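Local coordinates for amino acid ABC superfamily ATP binding cassette transporter, binding protein (Streptococcus pneumoniae, PDB 4H5G) that binds L-arginine between its two lobes and probably delivers it to an amino acid ABC transporter, as a putative membrane-anchored lipoprotein, at residues S95-E100 and G197-V202; I103-H108 and V190-K195. All coordinates share one frame; numbering follows the deposited sequence.

Contact 1 of 2, residues S95-E100 and G197-V202; sequences SIPYYE and GDANAV
This contact lies beside the arginine pocket of a type II periplasmic binding protein, where Tyr98, Tyr99 and Ser95 meet the chain at Asn200 to Val202. The two segments run roughly antiparallel, with Tyr99 and Asn200 as a single hydrogen-bonded pair. Tyr99 O takes two N-H groups of Asn200. Asn200 N donates to Tyr99 O at 2.8 Å. Asn200 ND2 donates to Tyr99 O at 3.0 Å from well above the carbonyl plane. Asn200 ND2 also bonds Asn101 OD1, and the two acceptors together should limit the rotation of the amide. Tyr98 N gives a bond of 3.0 Å to Asn200 O. CB of Asn200 lies over the face of the Tyr98 ring, 4.0 Å from its centroid, as a CH-pi contact. At the ring edge, water 1 links Tyr98 OH to Ala201 O. Ser95 grips Val202 twice: its N bonds Val202 O, and its OG accepts from Val202 N at 2.9 Å. With chi1 at 73°, Ser95 OG stands between the backbone N and carbonyl carbon, from where it also donates to Ile96 O at 2.7 Å. Pro97 CB packs on Ala199 CB at 3.6 Å. Helix 209-225 touches Ser95 and Tyr98. The side chain of Asn200 comes within about 4 Å of the bound arginine, which places this pairing at the inter-lobe ligand cleft typical of the fold.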
# COMPACT_ATOMS: atom_id res chain seq x y z
N SER A 95 -1.58 -6.34 -12.84
CA SER A 95 -2.83 -5.86 -13.43
C SER A 95 -2.54 -4.48 -13.98
O SER A 95 -1.49 -3.89 -13.70
CB SER A 95 -3.91 -5.76 -12.36
OG SER A 95 -3.66 -4.65 -11.52
N ILE A 96 -3.47 -3.95 -14.78
CA ILE A 96 -3.46 -2.53 -15.09
C ILE A 96 -3.48 -1.75 -13.76
O ILE A 96 -3.95 -2.26 -12.75
CB ILE A 96 -4.65 -2.14 -15.98
CG1 ILE A 96 -5.98 -2.40 -15.26
CG2 ILE A 96 -4.56 -2.87 -17.34
CD1 ILE A 96 -7.22 -2.01 -16.08
N PRO A 97 -2.98 -0.50 -13.76
CA PRO A 97 -3.00 0.25 -12.50
C PRO A 97 -4.44 0.44 -12.01
O PRO A 97 -5.32 0.64 -12.84
CB PRO A 97 -2.46 1.63 -12.90
CG PRO A 97 -1.72 1.41 -14.15
CD PRO A 97 -2.31 0.23 -14.85
N TYR A 98 -4.66 0.38 -10.70
CA TYR A 98 -5.97 0.74 -10.16
C TYR A 98 -5.99 2.11 -9.50
O TYR A 98 -7.05 2.73 -9.35
CB TYR A 98 -6.51 -0.33 -9.20
CG TYR A 98 -5.66 -0.63 -7.99
CD1 TYR A 98 -5.76 0.15 -6.85
CD2 TYR A 98 -4.79 -1.72 -7.97
CE1 TYR A 98 -5.01 -0.12 -5.71
CE2 TYR A 98 -4.03 -2.01 -6.82
CZ TYR A 98 -4.16 -1.21 -5.70
OH TYR A 98 -3.42 -1.49 -4.55
N TYR A 99 -4.81 2.60 -9.09
CA TYR A 99 -4.70 3.93 -8.50
C TYR A 99 -3.26 4.43 -8.58
O TYR A 99 -2.32 3.68 -8.35
CB TYR A 99 -5.15 3.92 -7.03
CG TYR A 99 -5.55 5.29 -6.52
CD1 TYR A 99 -6.69 5.92 -6.99
CD2 TYR A 99 -4.80 5.95 -5.56
CE1 TYR A 99 -7.07 7.18 -6.53
CE2 TYR A 99 -5.17 7.21 -5.09
CZ TYR A 99 -6.31 7.81 -5.59
OH TYR A 99 -6.70 9.05 -5.12
N GLU A 100 -3.11 5.72 -8.87
CA GLU A 100 -1.80 6.34 -8.95
C GLU A 100 -1.75 7.52 -7.99
O GLU A 100 -2.65 8.36 -7.97
CB GLU A 100 -1.50 6.80 -10.38
CG GLU A 100 -0.20 7.57 -10.50
CD GLU A 100 0.16 7.89 -11.94
OE1 GLU A 100 -0.50 7.35 -12.85
OE2 GLU A 100 1.10 8.68 -12.15
N GLY A 197 5.70 6.90 -14.07
CA GLY A 197 4.92 5.67 -14.04
C GLY A 197 4.85 5.20 -12.60
O GLY A 197 4.88 6.01 -11.67
N ASP A 198 4.77 3.88 -12.42
CA ASP A 198 4.66 3.26 -11.10
C ASP A 198 3.46 3.75 -10.31
O ASP A 198 3.53 4.67 -9.49
CB ASP A 198 5.98 3.36 -10.34
CG ASP A 198 7.12 2.73 -11.10
OD1 ASP A 198 7.00 2.63 -12.34
OD2 ASP A 198 8.13 2.33 -10.49
N ALA A 199 2.34 3.11 -10.62
CA ALA A 199 1.07 3.30 -9.95
C ALA A 199 0.85 2.02 -9.17
O ALA A 199 1.58 1.04 -9.37
CB ALA A 199 -0.00 3.46 -11.00
N ASN A 200 -0.14 2.00 -8.29
CA ASN A 200 -0.53 0.78 -7.60
C ASN A 200 -1.19 -0.22 -8.54
O ASN A 200 -2.04 0.14 -9.33
CB ASN A 200 -1.51 1.12 -6.47
CG ASN A 200 -0.93 2.10 -5.50
OD1 ASN A 200 -0.02 1.76 -4.73
ND2 ASN A 200 -1.41 3.34 -5.55
N ALA A 201 -0.81 -1.49 -8.44
CA ALA A 201 -1.46 -2.53 -9.23
C ALA A 201 -1.54 -3.83 -8.43
O ALA A 201 -0.88 -3.97 -7.41
CB ALA A 201 -0.72 -2.74 -10.54
N VAL A 202 -2.35 -4.76 -8.90
CA VAL A 202 -2.49 -6.07 -8.26
C VAL A 202 -1.38 -6.94 -8.83
O VAL A 202 -1.22 -6.99 -10.04
CB VAL A 202 -3.85 -6.69 -8.62
CG1 VAL A 202 -3.94 -8.13 -8.12
CG2 VAL A 202 -5.01 -5.83 -8.06
O HOH W 1 -1.57 -3.61 -4.73

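Contact 2 of 2, residues I103-H108 and V190-K195; sequences ISFLVH and VSLKMK. Unlike the reference sequence in segment 103-108: His108 (reference Arg).
This is a mostly apolar, water-bridged contact between strand 103-108 of the five-stranded mixed sheet and the loop that follows strand 185-187, joining Phe105 and Ile103 to Val190, Leu192 and Met194. No direct hydrogen bond crosses it. Phe105 meets the loop with its ring edge. Phe105 CZ lies 4.0 Å from Leu192 CG, and the two side chains cross at about a right angle. Val190 O lies in the plane of the same ring, 3.7 Å from Phe105 CD2. His169 stacks on the Phe105 ring, and Leu121 of helix 118-122 also touches Phe105. At the start of the strand, one of the two Ile103 conformers places CG1 4.0 Å from Met194 CE. The bend of Met194 at chi3, -39°, directs its methyl to this place, but the contact is tentative, since Met194 is poorly ordered. Ser191 CB rests against Ile103 O. Two waters bridge the backbones. Water 2 donates to Ile103 O at 2.7 Å and accepts from Leu192 N at 2.8 Å. Water 3 accepts from Phe105 N and donates to Val190 O at 2.7 Å. The waters satisfy four backbone polar groups where loop and strand part, while the side chains close the contact by van der Waals packing.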
# COMPACT_ATOMS: atom_id res chain seq x y z
N ILE A 103 4.23 10.35 -3.41
CA ILE A 103 4.87 9.85 -2.21
C ILE A 103 5.30 11.05 -1.36
O ILE A 103 5.81 12.04 -1.89
CB ILE A 103 6.06 8.94 -2.57
CG1 ILE A 103 5.56 7.85 -3.54
CG2 ILE A 103 6.70 8.36 -1.32
CD1 ILE A 103 6.60 6.90 -4.05
N SER A 104 5.06 10.96 -0.06
CA SER A 104 5.20 12.10 0.84
C SER A 104 5.92 11.75 2.12
O SER A 104 6.13 10.58 2.44
CB SER A 104 3.81 12.61 1.22
OG SER A 104 3.04 12.91 0.08
N PHE A 105 6.27 12.78 2.88
CA PHE A 105 6.82 12.58 4.22
C PHE A 105 5.78 13.02 5.24
O PHE A 105 5.19 14.09 5.10
CB PHE A 105 8.08 13.43 4.42
CG PHE A 105 9.26 12.96 3.62
CD1 PHE A 105 10.08 11.96 4.11
CD2 PHE A 105 9.57 13.53 2.40
CE1 PHE A 105 11.18 11.54 3.39
CE2 PHE A 105 10.67 13.09 1.67
CZ PHE A 105 11.47 12.10 2.17
N LEU A 106 5.56 12.19 6.25
CA LEU A 106 4.75 12.57 7.40
C LEU A 106 5.70 13.12 8.45
O LEU A 106 6.72 12.50 8.76
CB LEU A 106 4.02 11.33 7.94
CG LEU A 106 3.04 11.57 9.09
CD1 LEU A 106 1.79 12.33 8.62
CD2 LEU A 106 2.62 10.22 9.73
N VAL A 107 5.37 14.30 8.99
CA VAL A 107 6.19 14.96 10.01
C VAL A 107 5.30 15.52 11.12
O VAL A 107 4.08 15.47 11.05
CB VAL A 107 7.01 16.14 9.40
CG1 VAL A 107 8.04 15.64 8.38
CG2 VAL A 107 6.07 17.21 8.78
N HIS A 108 5.93 16.06 12.16
CA HIS A 108 5.20 16.80 13.18
C HIS A 108 4.71 18.11 12.58
O HIS A 108 5.41 18.74 11.78
CB HIS A 108 6.10 17.10 14.38
CG HIS A 108 6.39 15.89 15.22
ND1 HIS A 108 5.54 15.47 16.22
CD2 HIS A 108 7.42 15.02 15.21
CE1 HIS A 108 6.04 14.39 16.79
NE2 HIS A 108 7.19 14.09 16.20
N VAL A 190 7.78 19.13 1.19
CA VAL A 190 8.91 18.73 0.35
C VAL A 190 8.66 17.29 -0.08
O VAL A 190 8.14 16.51 0.69
CB VAL A 190 10.23 18.81 1.15
CG1 VAL A 190 10.14 18.02 2.46
CG2 VAL A 190 11.39 18.33 0.32
N SER A 191 9.01 16.95 -1.32
CA SER A 191 8.90 15.56 -1.75
C SER A 191 10.07 15.15 -2.63
O SER A 191 10.70 15.98 -3.29
CB SER A 191 7.56 15.30 -2.45
OG SER A 191 7.43 16.09 -3.61
N LEU A 192 10.37 13.85 -2.63
CA LEU A 192 11.46 13.33 -3.44
C LEU A 192 11.06 13.27 -4.91
O LEU A 192 9.88 13.33 -5.24
CB LEU A 192 11.88 11.94 -2.95
CG LEU A 192 12.63 12.00 -1.62
CD1 LEU A 192 13.20 10.65 -1.24
CD2 LEU A 192 13.77 13.00 -1.72
N LYS A 193 12.06 13.18 -5.79
CA LYS A 193 11.80 12.99 -7.22
C LYS A 193 11.24 11.59 -7.42
O LYS A 193 11.86 10.62 -6.97
CB LYS A 193 13.10 13.16 -8.00
CG LYS A 193 12.99 12.83 -9.47
CD LYS A 193 14.34 12.90 -10.18
CE LYS A 193 14.68 14.32 -10.58
NZ LYS A 193 15.79 14.33 -11.58
N MET A 194 10.09 11.45 -8.07
CA MET A 194 9.48 10.12 -8.17
C MET A 194 9.52 9.41 -9.54
O MET A 194 9.37 10.04 -10.59
CB MET A 194 8.07 10.09 -7.57
CG MET A 194 7.03 10.93 -8.28
SD MET A 194 5.39 10.54 -7.62
CE MET A 194 5.55 8.77 -7.42
N LYS A 195 9.74 8.10 -9.47
CA LYS A 195 9.83 7.21 -10.64
C LYS A 195 8.59 7.36 -11.51
O LYS A 195 7.50 6.93 -11.14
CB LYS A 195 9.98 5.75 -10.17
CG LYS A 195 10.94 4.88 -11.01
CD LYS A 195 11.11 3.47 -10.41
CE LYS A 195 12.12 2.63 -11.21
NZ LYS A 195 12.12 1.18 -10.80
O HOH W 2 8.52 12.16 -1.47
O HOH W 3 5.88 15.43 1.59

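Overall arrangement
Contacts 1 and 2 lie on different sides of the bound arginine, with centres about 19 Å apart. They use the same two parts of the chain: the run from 95 to 108 and the run from 190 to 202. Both runs pass from one lobe to the other, so contact 1 pairs them in one lobe and contact 2 pairs them in the other. Contact 1 is partly buried and is held by direct hydrogen bonds. Contact 2 is more buried but smaller, 275 against 494 Å². It packs a loop against a sheet strand through apolar side chains and bridging waters.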